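Local coordinates for putative diflavin flavoprotein A 3 (Synechocystis sp., PDB 6H0C) that probably passes electrons from NADH to oxygen, reducing it to water, the present chain being its flavodiiron core of metallo-beta-lactamase-like and flavodoxin-like domains, at residues Pro100-Ile105 with Val123-Gln128; Arg140-Thr145 with Pro163-Leu168; Ala206-Ser211 with Glu250-Ala255; Ala308-Gly313 with Gln340-Phe345. All blocks are in the same frame, centred on the assembly; numbering follows the deposited sequence.

Interaction 1 (Pro100-Ile105 with Val123-Gln128)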
loop_
_atom_site.group_PDB
_atom_site.type_symbol
_atom_site.label_atom_id
_atom_site.label_comp_id
_atom_site.label_asym_id
_atom_site.label_seq_id
_atom_site.Cartn_x
_atom_site.Cartn_y
_atom_site.Cartn_z
ATOM N N PRO A 100 -7.788 -21.127 -16.252
ATOM C CA PRO A 100 -9.153 -20.613 -16.420
ATOM C C PRO A 100 -10.122 -21.172 -15.381
ATOM O O PRO A 100 -11.161 -20.567 -15.124
ATOM C CB PRO A 100 -9.530 -21.076 -17.830
ATOM C CG PRO A 100 -8.667 -22.272 -18.071
ATOM C CD PRO A 100 -7.369 -21.964 -17.389
ATOM N N GLN A 101 -9.775 -22.305 -14.781
ATOM C CA GLN A 101 -10.654 -22.952 -13.818
ATOM C C GLN A 101 -10.526 -22.361 -12.417
ATOM O O GLN A 101 -11.325 -22.675 -11.537
ATOM C CB GLN A 101 -10.371 -24.455 -13.757
ATOM C CG GLN A 101 -9.128 -24.812 -12.961
ATOM C CD GLN A 101 -7.855 -24.297 -13.605
ATOM O OE1 GLN A 101 -7.711 -24.328 -14.827
ATOM N NE2 GLN A 101 -6.929 -23.812 -12.786
ATOM N N ALA A 102 -9.525 -21.513 -12.202
ATOM C CA ALA A 102 -9.277 -20.993 -10.860
ATOM C C ALA A 102 -10.311 -19.947 -10.448
ATOM O O ALA A 102 -10.873 -19.245 -11.291
ATOM C CB ALA A 102 -7.877 -20.412 -10.768
ATOM N N THR A 103 -10.561 -19.855 -9.147
ATOM C CA THR A 103 -11.409 -18.802 -8.605
ATOM C C THR A 103 -10.572 -17.731 -7.909
ATOM O O THR A 103 -9.635 -18.042 -7.169
ATOM C CB THR A 103 -12.420 -19.365 -7.613
ATOM O OG1 THR A 103 -13.278 -20.280 -8.299
ATOM C CG2 THR A 103 -13.258 -18.251 -7.021
ATOM N N ILE A 104 -10.903 -16.467 -8.153
ATOM C CA ILE A 104 -10.214 -15.380 -7.477
ATOM C C ILE A 104 -10.788 -15.168 -6.075
ATOM O O ILE A 104 -12.002 -15.084 -5.890
ATOM C CB ILE A 104 -10.309 -14.069 -8.273
ATOM C CG1 ILE A 104 -9.575 -14.207 -9.610
ATOM C CG2 ILE A 104 -9.741 -12.910 -7.448
ATOM C CD1 ILE A 104 -10.215 -13.437 -10.758
ATOM N N ILE A 105 -9.898 -15.091 -5.092
ATOM C CA ILE A 105 -10.273 -14.836 -3.708
ATOM C C ILE A 105 -9.726 -13.479 -3.259
ATOM O O ILE A 105 -8.511 -13.247 -3.322
ATOM C CB ILE A 105 -9.725 -15.930 -2.767
ATOM C CG1 ILE A 105 -10.182 -17.313 -3.227
ATOM C CG2 ILE A 105 -10.128 -15.646 -1.330
ATOM C CD1 ILE A 105 -11.687 -17.474 -3.257
ATOM N N VAL A 123 -10.415 -12.512 -19.599
ATOM C CA VAL A 123 -10.539 -13.358 -18.408
ATOM C C VAL A 123 -11.860 -13.129 -17.684
ATOM O O VAL A 123 -12.262 -11.991 -17.433
ATOM C CB VAL A 123 -9.372 -13.137 -17.392
ATOM C CG1 VAL A 123 -8.063 -13.680 -17.941
ATOM C CG2 VAL A 123 -9.229 -11.668 -17.012
ATOM N N ASN A 124 -12.539 -14.222 -17.362
ATOM C CA ASN A 124 -13.786 -14.133 -16.631
ATOM C C ASN A 124 -13.855 -15.209 -15.557
ATOM O O ASN A 124 -14.893 -15.848 -15.371
ATOM C CB ASN A 124 -14.977 -14.246 -17.588
ATOM C CG ASN A 124 -16.177 -13.417 -17.137
ATOM O OD1 ASN A 124 -16.082 -12.605 -16.212
ATOM N ND2 ASN A 124 -17.308 -13.613 -17.802
ATOM N N ASN A 125 -12.734 -15.425 -14.873
ATOM C CA ASN A 125 -12.715 -16.288 -13.702
ATOM C C ASN A 125 -13.655 -15.718 -12.667
ATOM O O ASN A 125 -13.735 -14.498 -12.511
ATOM C CB ASN A 125 -11.312 -16.405 -13.109
ATOM C CG ASN A 125 -10.328 -17.010 -14.066
ATOM O OD1 ASN A 125 -10.040 -16.440 -15.117
ATOM N ND2 ASN A 125 -9.791 -18.163 -13.706
ATOM N N PRO A 126 -14.366 -16.592 -11.950
ATOM C CA PRO A 126 -15.268 -16.081 -10.921
ATOM C C PRO A 126 -14.475 -15.493 -9.756
ATOM O O PRO A 126 -13.334 -15.895 -9.501
ATOM C CB PRO A 126 -16.056 -17.323 -10.502
ATOM C CG PRO A 126 -15.104 -18.440 -10.724
ATOM C CD PRO A 126 -14.303 -18.062 -11.952
ATOM N N ILE A 127 -15.082 -14.524 -9.083
ATOM C CA ILE A 127 -14.513 -13.906 -7.896
ATOM C C ILE A 127 -15.349 -14.276 -6.687
ATOM O O ILE A 127 -16.572 -14.111 -6.698
ATOM C CB ILE A 127 -14.467 -12.375 -8.017
ATOM C CG1 ILE A 127 -13.531 -11.952 -9.146
ATOM C CG2 ILE A 127 -14.043 -11.747 -6.696
ATOM C CD1 ILE A 127 -13.667 -10.488 -9.529
ATOM N N GLN A 128 -14.697 -14.781 -5.649
ATOM C CA GLN A 128 -15.383 -15.004 -4.386
ATOM C C GLN A 128 -14.872 -13.998 -3.357
ATOM O O GLN A 128 -13.704 -14.035 -2.960
ATOM C CB GLN A 128 -15.184 -16.438 -3.900
ATOM C CG GLN A 128 -15.969 -16.779 -2.635
ATOM C CD GLN A 128 -15.807 -18.236 -2.213
ATOM O OE1 GLN A 128 -15.530 -19.113 -3.037
ATOM N NE2 GLN A 128 -15.970 -18.495 -0.919
#

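Interaction 2 (Arg140-Thr145 with Pro163-Leu168)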
loop_
_atom_site.group_PDB
_atom_site.type_symbol
_atom_site.label_atom_id
_atom_site.label_comp_id
_atom_site.label_asym_id
_atom_site.label_seq_id
_atom_site.Cartn_x
_atom_site.Cartn_y
_atom_site.Cartn_z
ATOM N N ARG A 140 -6.825 -30.853 4.757
ATOM C CA ARG A 140 -5.614 -31.168 5.509
ATOM C C ARG A 140 -5.318 -30.154 6.622
ATOM O O ARG A 140 -4.158 -29.949 6.998
ATOM C CB ARG A 140 -4.418 -31.277 4.552
ATOM C CG ARG A 140 -4.165 -32.698 4.068
ATOM C CD ARG A 140 -4.029 -32.809 2.557
ATOM N NE ARG A 140 -2.674 -32.530 2.104
ATOM C CZ ARG A 140 -2.196 -32.887 0.918
ATOM N NH1 ARG A 140 -2.957 -33.554 0.062
ATOM N NH2 ARG A 140 -0.951 -32.575 0.589
ATOM N N GLY A 141 -6.371 -29.535 7.153
ATOM C CA GLY A 141 -6.235 -28.623 8.276
ATOM C C GLY A 141 -5.993 -27.170 7.888
ATOM O O GLY A 141 -5.972 -26.292 8.756
ATOM N N HIS A 142 -5.798 -26.917 6.592
ATOM C CA HIS A 142 -5.609 -25.555 6.098
ATOM C C HIS A 142 -6.964 -24.879 5.912
ATOM O O HIS A 142 -7.380 -24.600 4.778
ATOM C CB HIS A 142 -4.835 -25.543 4.768
ATOM C CG HIS A 142 -3.493 -26.215 4.830
ATOM N ND1 HIS A 142 -2.336 -25.547 5.173
ATOM C CD2 HIS A 142 -3.128 -27.499 4.583
ATOM C CE1 HIS A 142 -1.317 -26.389 5.139
ATOM N NE2 HIS A 142 -1.771 -27.577 4.783
ATOM N N GLU A 143 -7.671 -24.636 7.012
ATOM C CA GLU A 143 -8.905 -23.876 6.902
ATOM C C GLU A 143 -8.590 -22.418 7.152
ATOM O O GLU A 143 -8.489 -21.970 8.295
ATOM C CB GLU A 143 -9.993 -24.361 7.857
ATOM C CG GLU A 143 -11.338 -23.737 7.491
ATOM C CD GLU A 143 -12.491 -24.242 8.328
ATOM O OE1 GLU A 143 -12.253 -25.075 9.231
ATOM O OE2 GLU A 143 -13.638 -23.802 8.081
ATOM N N LEU A 144 -8.418 -21.695 6.053
ATOM C CA LEU A 144 -8.017 -20.304 6.086
ATOM C C LEU A 144 -9.111 -19.419 6.673
ATOM O O LEU A 144 -10.298 -19.633 6.421
ATOM C CB LEU A 144 -7.665 -19.830 4.676
ATOM C CG LEU A 144 -6.704 -20.728 3.892
ATOM C CD1 LEU A 144 -6.459 -20.143 2.495
ATOM C CD2 LEU A 144 -5.391 -20.938 4.650
ATOM N N THR A 145 -8.700 -18.430 7.464
ATOM C CA THR A 145 -9.595 -17.371 7.917
ATOM C C THR A 145 -9.119 -16.032 7.345
ATOM O O THR A 145 -7.919 -15.746 7.332
ATOM C CB THR A 145 -9.660 -17.300 9.455
ATOM O OG1 THR A 145 -10.264 -18.497 9.951
ATOM C CG2 THR A 145 -10.498 -16.113 9.905
ATOM N N PRO A 163 -4.356 -21.831 10.105
ATOM C CA PRO A 163 -4.168 -22.421 11.432
ATOM C C PRO A 163 -3.313 -23.690 11.404
ATOM O O PRO A 163 -2.715 -24.033 12.420
ATOM C CB PRO A 163 -5.600 -22.728 11.883
ATOM C CG PRO A 163 -6.382 -22.850 10.612
ATOM C CD PRO A 163 -5.765 -21.853 9.680
ATOM N N ARG A 164 -3.242 -24.371 10.268
ATOM C CA ARG A 164 -2.431 -25.591 10.174
ATOM C C ARG A 164 -0.935 -25.298 10.345
ATOM O O ARG A 164 -0.208 -26.062 10.977
ATOM C CB ARG A 164 -2.675 -26.295 8.833
ATOM C CG ARG A 164 -1.789 -27.517 8.591
ATOM C CD ARG A 164 -2.014 -28.599 9.660
ATOM N NE ARG A 164 -1.156 -29.772 9.461
ATOM C CZ ARG A 164 0.032 -29.933 10.036
ATOM N NH1 ARG A 164 0.507 -29.000 10.853
ATOM N NH2 ARG A 164 0.748 -31.027 9.797
ATOM N N THR A 165 -0.488 -24.181 9.780
ATOM C CA THR A 165 0.930 -23.834 9.740
ATOM C C THR A 165 1.269 -22.658 10.655
ATOM O O THR A 165 2.446 -22.319 10.827
ATOM C CB THR A 165 1.363 -23.468 8.309
ATOM O OG1 THR A 165 0.569 -22.361 7.849
ATOM C CG2 THR A 165 1.171 -24.651 7.368
ATOM N N GLU A 166 0.228 -22.040 11.217
ATOM C CA GLU A 166 0.365 -20.867 12.071
ATOM C C GLU A 166 1.024 -19.705 11.333
ATOM O O GLU A 166 1.737 -18.890 11.924
ATOM C CB GLU A 166 1.152 -21.218 13.328
ATOM C CG GLU A 166 0.331 -22.037 14.299
ATOM C CD GLU A 166 1.181 -22.863 15.215
ATOM O OE1 GLU A 166 2.231 -23.370 14.755
ATOM O OE2 GLU A 166 0.794 -23.000 16.390
ATOM N N ILE A 167 0.784 -19.641 10.031
ATOM C CA ILE A 167 1.269 -18.533 9.235
ATOM C C ILE A 167 0.154 -17.519 9.043
ATOM O O ILE A 167 -0.971 -17.870 8.680
ATOM C CB ILE A 167 1.780 -18.986 7.859
ATOM C CG1 ILE A 167 2.946 -19.963 8.017
ATOM C CG2 ILE A 167 2.188 -17.776 7.025
ATOM C CD1 ILE A 167 3.374 -20.606 6.698
ATOM N N LEU A 168 0.479 -16.261 9.308
ATOM C CA LEU A 168 -0.371 -15.142 8.929
ATOM C C LEU A 168 0.195 -14.532 7.650
ATOM O O LEU A 168 1.341 -14.079 7.615
ATOM C CB LEU A 168 -0.428 -14.111 10.057
ATOM C CG LEU A 168 -1.480 -13.012 10.007
ATOM C CD1 LEU A 168 -2.881 -13.612 10.070
ATOM C CD2 LEU A 168 -1.250 -12.046 11.153
#

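Interaction 3 (Ala206-Ser211 with Glu250-Ala255)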
loop_
_atom_site.group_PDB
_atom_site.type_symbol
_atom_site.label_atom_id
_atom_site.label_comp_id
_atom_site.label_asym_id
_atom_site.label_seq_id
_atom_site.Cartn_x
_atom_site.Cartn_y
_atom_site.Cartn_z
ATOM N N ALA A 206 -1.022 6.013 7.655
ATOM C CA ALA A 206 -2.250 5.259 7.895
ATOM C C ALA A 206 -2.277 4.691 9.318
ATOM O O ALA A 206 -2.779 3.585 9.544
ATOM C CB ALA A 206 -2.384 4.132 6.872
ATOM N N ALA A 207 -1.752 5.457 10.271
ATOM C CA ALA A 207 -1.503 4.956 11.621
ATOM C C ALA A 207 -2.744 4.359 12.298
ATOM O O ALA A 207 -2.668 3.313 12.945
ATOM C CB ALA A 207 -0.928 6.067 12.479
ATOM N N ALA A 208 -3.886 5.017 12.149
ATOM C CA ALA A 208 -5.100 4.537 12.795
ATOM C C ALA A 208 -5.610 3.232 12.163
ATOM O O ALA A 208 -6.018 2.307 12.878
ATOM C CB ALA A 208 -6.178 5.611 12.750
ATOM N N GLN A 209 -5.583 3.156 10.830
ATOM C CA GLN A 209 -6.059 1.956 10.135
ATOM C C GLN A 209 -5.110 0.783 10.366
ATOM O O GLN A 209 -5.545 -0.370 10.475
ATOM C CB GLN A 209 -6.224 2.200 8.627
ATOM C CG GLN A 209 -7.212 3.298 8.250
ATOM C CD GLN A 209 -6.548 4.671 8.162
ATOM O OE1 GLN A 209 -5.625 4.989 8.929
ATOM N NE2 GLN A 209 -7.008 5.490 7.218
ATOM N N VAL A 210 -3.814 1.075 10.441
ATOM C CA VAL A 210 -2.828 0.028 10.680
ATOM C C VAL A 210 -2.965 -0.514 12.115
ATOM O O VAL A 210 -2.825 -1.722 12.352
ATOM C CB VAL A 210 -1.392 0.534 10.404
ATOM C CG1 VAL A 210 -0.353 -0.492 10.859
ATOM C CG2 VAL A 210 -1.230 0.836 8.913
ATOM N N SER A 211 -3.256 0.375 13.062
ATOM C CA SER A 211 -3.470 -0.042 14.442
ATOM C C SER A 211 -4.730 -0.893 14.553
ATOM O O SER A 211 -4.765 -1.872 15.301
ATOM C CB SER A 211 -3.567 1.170 15.370
ATOM O OG SER A 211 -3.698 0.766 16.722
ATOM N N GLU A 250 3.611 6.501 18.635
ATOM C CA GLU A 250 4.260 7.804 18.563
ATOM C C GLU A 250 3.699 8.648 17.430
ATOM O O GLU A 250 3.650 9.867 17.548
ATOM C CB GLU A 250 5.776 7.685 18.440
ATOM C CG GLU A 250 6.312 6.625 17.534
ATOM C CD GLU A 250 7.820 6.474 17.703
ATOM O OE1 GLU A 250 8.259 6.098 18.818
ATOM O OE2 GLU A 250 8.557 6.757 16.730
ATOM N N GLN A 251 3.244 8.011 16.353
ATOM C CA GLN A 251 2.632 8.754 15.258
ATOM C C GLN A 251 1.361 9.456 15.725
ATOM O O GLN A 251 1.165 10.642 15.475
ATOM C CB GLN A 251 2.319 7.834 14.074
ATOM C CG GLN A 251 3.552 7.413 13.266
ATOM C CD GLN A 251 4.332 8.597 12.716
ATOM O OE1 GLN A 251 3.761 9.525 12.149
ATOM N NE2 GLN A 251 5.643 8.574 12.893
ATOM N N GLN A 252 0.496 8.727 16.411
ATOM C CA GLN A 252 -0.791 9.288 16.792
ATOM C C GLN A 252 -0.640 10.254 17.960
ATOM O O GLN A 252 -1.555 11.002 18.286
ATOM C CB GLN A 252 -1.770 8.162 17.113
ATOM C CG GLN A 252 -2.062 7.319 15.877
ATOM C CD GLN A 252 -2.934 6.113 16.158
ATOM O OE1 GLN A 252 -2.469 5.099 16.679
ATOM N NE2 GLN A 252 -4.205 6.214 15.798
ATOM N N ALA A 253 0.539 10.261 18.565
ATOM C CA ALA A 253 0.795 11.102 19.725
ATOM C C ALA A 253 1.368 12.463 19.349
ATOM O O ALA A 253 1.471 13.349 20.197
ATOM C CB ALA A 253 1.742 10.394 20.691
ATOM N N GLN A 254 1.746 12.639 18.089
ATOM C CA GLN A 254 2.374 13.892 17.683
ATOM C C GLN A 254 1.385 15.063 17.742
ATOM O O GLN A 254 0.188 14.898 17.501
ATOM C CB GLN A 254 2.977 13.729 16.297
ATOM C CG GLN A 254 3.982 12.597 16.298
ATOM C CD GLN A 254 4.711 12.427 14.997
ATOM O OE1 GLN A 254 5.908 12.692 14.916
ATOM N NE2 GLN A 254 4.007 11.956 13.974
ATOM N N ALA A 255 1.896 16.239 18.092
ATOM C CA ALA A 255 1.046 17.391 18.396
ATOM C C ALA A 255 0.306 17.906 17.173
ATOM O O ALA A 255 -0.832 18.367 17.269
ATOM C CB ALA A 255 1.877 18.510 19.004
HETATM O O HOH W 1 -1.681 3.099 18.050
#

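Interaction 4 (Ala308-Gly313 with Gln340-Phe345)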
loop_
_atom_site.group_PDB
_atom_site.type_symbol
_atom_site.label_atom_id
_atom_site.label_comp_id
_atom_site.label_asym_id
_atom_site.label_seq_id
_atom_site.Cartn_x
_atom_site.Cartn_y
_atom_site.Cartn_z
ATOM N N ALA A 308 -3.971 20.383 11.288
ATOM C CA ALA A 308 -3.455 21.744 11.358
ATOM C C ALA A 308 -3.240 22.281 9.950
ATOM O O ALA A 308 -3.162 23.493 9.729
ATOM C CB ALA A 308 -2.151 21.787 12.157
ATOM N N GLY A 309 -3.122 21.361 9.001
ATOM C CA GLY A 309 -3.001 21.711 7.599
ATOM C C GLY A 309 -3.595 20.595 6.763
ATOM O O GLY A 309 -3.782 19.485 7.262
ATOM N N PHE A 310 -3.911 20.892 5.507
ATOM C CA PHE A 310 -4.347 19.873 4.555
ATOM C C PHE A 310 -3.675 20.103 3.209
ATOM O O PHE A 310 -3.307 21.231 2.867
ATOM C CB PHE A 310 -5.875 19.871 4.395
ATOM C CG PHE A 310 -6.447 21.171 3.862
ATOM C CD1 PHE A 310 -6.579 21.380 2.504
ATOM C CD2 PHE A 310 -6.860 22.175 4.729
ATOM C CE1 PHE A 310 -7.099 22.566 2.018
ATOM C CE2 PHE A 310 -7.386 23.360 4.245
ATOM C CZ PHE A 310 -7.503 23.557 2.891
ATOM N N ILE A 311 -3.525 19.026 2.448
ATOM C CA ILE A 311 -2.862 19.052 1.149
ATOM C C ILE A 311 -3.671 18.239 0.148
ATOM O O ILE A 311 -4.060 17.113 0.449
ATOM C CB ILE A 311 -1.442 18.474 1.245
ATOM C CG1 ILE A 311 -0.615 19.239 2.294
ATOM C CG2 ILE A 311 -0.765 18.479 -0.117
ATOM C CD1 ILE A 311 0.805 18.702 2.499
ATOM N N PHE A 312 -3.936 18.803 -1.029
ATOM C CA PHE A 312 -4.639 18.086 -2.101
ATOM C C PHE A 312 -3.683 17.691 -3.224
ATOM O O PHE A 312 -2.868 18.508 -3.674
ATOM C CB PHE A 312 -5.774 18.936 -2.689
ATOM C CG PHE A 312 -7.119 18.753 -2.004
ATOM C CD1 PHE A 312 -8.215 18.270 -2.715
ATOM C CD2 PHE A 312 -7.299 19.096 -0.669
ATOM C CE1 PHE A 312 -9.459 18.123 -2.104
ATOM C CE2 PHE A 312 -8.542 18.948 -0.053
ATOM C CZ PHE A 312 -9.620 18.456 -0.772
ATOM N N GLY A 313 -3.791 16.439 -3.672
ATOM C CA GLY A 313 -3.018 15.943 -4.799
ATOM C C GLY A 313 -3.968 15.390 -5.846
ATOM O O GLY A 313 -4.823 14.554 -5.540
ATOM N N GLN A 340 -6.061 26.877 8.786
ATOM C CA GLN A 340 -5.337 25.689 8.355
ATOM C C GLN A 340 -4.390 26.032 7.205
ATOM O O GLN A 340 -4.747 26.777 6.286
ATOM C CB GLN A 340 -6.304 24.572 7.933
ATOM C CG GLN A 340 -6.986 23.844 9.094
ATOM C CD GLN A 340 -7.171 22.355 8.809
ATOM O OE1 GLN A 340 -6.334 21.732 8.147
ATOM N NE2 GLN A 340 -8.265 21.781 9.306
ATOM N N LEU A 341 -3.182 25.486 7.265
ATOM C CA LEU A 341 -2.216 25.654 6.192
ATOM C C LEU A 341 -2.587 24.750 5.014
ATOM O O LEU A 341 -3.020 23.610 5.207
ATOM C CB LEU A 341 -0.811 25.344 6.695
ATOM C CG LEU A 341 0.332 25.804 5.805
ATOM C CD1 LEU A 341 0.275 27.310 5.643
ATOM C CD2 LEU A 341 1.675 25.353 6.381
ATOM N N CYS A 342 -2.423 25.263 3.797
ATOM C CA CYS A 342 -2.873 24.564 2.595
ATOM C C CYS A 342 -1.712 24.205 1.666
ATOM O O CYS A 342 -0.673 24.859 1.682
ATOM C CB CYS A 342 -3.893 25.428 1.848
ATOM S SG CYS A 342 -4.432 24.731 0.282
ATOM N N GLY A 343 -1.895 23.166 0.855
ATOM C CA GLY A 343 -0.912 22.783 -0.146
ATOM C C GLY A 343 -1.555 22.059 -1.316
ATOM O O GLY A 343 -2.542 21.342 -1.141
ATOM N N VAL A 344 -1.001 22.242 -2.514
ATOM C CA VAL A 344 -1.528 21.597 -3.718
ATOM C C VAL A 344 -0.415 20.974 -4.568
ATOM O O VAL A 344 0.619 21.604 -4.810
ATOM C CB VAL A 344 -2.317 22.604 -4.587
ATOM C CG1 VAL A 344 -2.862 21.924 -5.834
ATOM C CG2 VAL A 344 -3.447 23.233 -3.776
ATOM N N PHE A 345 -0.624 19.739 -5.024
ATOM C CA PHE A 345 0.328 19.091 -5.934
ATOM C C PHE A 345 -0.360 18.184 -6.940
ATOM O O PHE A 345 -1.541 17.857 -6.800
ATOM C CB PHE A 345 1.361 18.276 -5.160
ATOM C CG PHE A 345 0.791 17.068 -4.466
ATOM C CD1 PHE A 345 0.914 15.805 -5.029
ATOM C CD2 PHE A 345 0.140 17.193 -3.240
ATOM C CE1 PHE A 345 0.394 14.681 -4.378
ATOM C CE2 PHE A 345 -0.383 16.074 -2.584
ATOM C CZ PHE A 345 -0.259 14.823 -3.157
#

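Interaction 1 (Pro100-Ile105 with Val123-Gln128)
Asn125 reaches from just ahead of its strand to the opposing backbone, its ND2 donating to Ala102 O at 2.9 Å. The bond is nearly straight (169°), with the acceptor in the amide plane but the donor tilted from the carbonyl plane of Ala102. With CG beside its own backbone N (chi1 -62°), the carboxamide is directed at the turn before strand 103-106; ND2 also donates to Ala99 O, and two bonds to main-chain carbonyls fix its rotation. Beyond it the strands run parallel: Ile104 N bonds Pro126 O, and Ile104 O receives Gln128 N at 2.7 Å. These are consecutive strands of a beta-alpha-beta unit whose connecting helix is 108-117, in the metallo-beta-lactamase-like domain, with 127-129 outermost in the sheet. On one face, the Ile104 side chain meets two neighbours: CD1 touches Asn125 CB at 3.9 Å, crossing that side chain at about a right angle, while CB packs on Ile127 CG1 at 4.0 Å. Leu96 and Leu114 of the flanking helices also touch Ile104. On the other face, Gln128, extended with CG anti to its backbone N (chi1 -175°), lies alongside Ile105 and points the same way, Ile105 CD1 3.7 Å from Gln128 CB. Thr103 meets Pro126 at about a right angle, OG1 3.5 Å from the ring carbon CG and methyl CG2 3.4 Å from Pro126 O.

Interaction 2 (Arg140-Thr145 with Pro163-Leu168)
Extended at its first torsion (chi1 175°) and then bent at the second (chi2 61°), the Arg164 side chain passes over the imidazole of His142. The part that touches is aliphatic: Arg164 CG sits 3.8 Å from the centroid of the His142 ring, 18° off the normal, a CH-pi contact over one face but offset toward the rim. Thr165 contributes its methyl at the edge of the same ring, CG2 lying 3.8 Å from His142 CE1. Both ring nitrogens have partners elsewhere, ND1 bonding Asp162 and NE2 bonding Asp13, so that carboxylates hold the imidazole in the orientation that Arg164 covers. Asp162 also accepts a bond from the backbone N of Arg164. Further contacts are made with carbonyl oxygens: Arg164 CB lies 3.3 Å from Gly141 O, and Pro163 CD lies 3.1 Å from Glu143 O. His142 is the centre of an inverse gamma turn leading into strand 143-148, while Glu166 and Ile167 form a G1 beta bulge opposite Asp162. The segments meet where strand 143-148 begins and strand 158-162 has just ended, in the second sheet of the metallo-beta-lactamase-like domain. No hydrogen bond joins them directly; they touch through C-H groups lying on a ring face and on carbonyl oxygens. The two aspartates would probably favour a protonated imidazole, while nearby Arg164 and Arg140, the latter salt-bridged to Asp13, would work against it.

Interaction 3 (Ala206-Ser211 with Glu250-Ala255)
Gln252 OE1 accepts a hydrogen bond from a water at 2.5 Å, a short distance that makes the bond doubtful, and the same water lies 3.4 Å from Ser211 OG on the other helix. That second arm is weak and belongs to one of two conformers of the serine, so the bridge is tentative. No direct hydrogen bond joins the segments. Gln252 instead lies along the turn of residues 207-211: its chain is extended beyond CG (chi2 175°), which carries the amide past one alanine to the next. On the way Gln252 CG touches Ala207 CB at 3.8 Å, and at the end NE2 comes to 3.7 Å from Ala208 CB, a van der Waals contact. The methyl of Ala207 points at the opposing helix and also meets Gln251 CB at 4.0 Å; small residues allow the backbones to approach, the CA atoms of Ala207 and Gln251 being 6.7 Å apart. Gln251 also touches Ala204, in the loop ahead of helix 207-217. The arrangement is a small surface contact between two helices: the first turn of helix 207-217, in the metallo-beta-lactamase-like domain, rests against the C-terminal part of helix 237-253, which leads into strand 257-262, the first strand of the flavodoxin-like domain.

Interaction 4 (Ala308-Gly313 with Gln340-Phe345)
Strands 309-313 and 341-345 run parallel, 13° apart with axes 4.7 Å from one another, joined by backbone hydrogen bonds that include Phe310 N to Leu341 O and Phe345 N to Phe312 O; the one from Gly343 N to Phe310 O is weak. On the face shared by Ile311 and Phe345, the Phe345 ring folds back over the partner strand (chi1 68°), laying one face on Gly313, whose CA is 3.4 Å from the ring centroid in a CH-pi contact over the centre. The same ring receives Ile311 CG2 at its edge, 3.5 Å from Phe345 CE2. On the other face, Phe310 leans toward Cys342, with Phe310 CE1 3.8 Å from SG in an oblique sulfur-aromatic contact. The Gln340 side chain crosses that of Phe310 at about a right angle, amide and ring planes 70° apart, and sets OE1 in the ring plane, 3.5 Å from Phe310 CD2; that oxygen accepts a hydrogen bond from Ser307. These are two adjoining strands of the flavodoxin-like parallel sheet, linked through helix 323-335. Helix 268-281 covers Ile311 and Phe345, helix 353-364 packs Phe362 edge-to-face on Phe310 and Phe312, and strands 257-262 and 368-377 flank the pair.

From the N terminus the four contacts follow in series, none nested or crossing. Interaction 1 closes a beta-alpha-beta loop through helix 108-117 at the edge of the first sheet of the metallo-beta-lactamase-like domain. Interaction 2 then closes a loop that carries strand 158-162, in that domain's second sheet; its nearest atoms come within about 7 Å of interaction 1 without touching. Interaction 3 spans a longer loop and brings helix 207-217 against the C-terminal part of helix 237-253, where the chain passes to the flavodoxin-like domain. Interaction 4 closes another beta-alpha-beta loop inside that second domain, its centre about 19 Å from that of interaction 3 and about 41 Å from that of interaction 1.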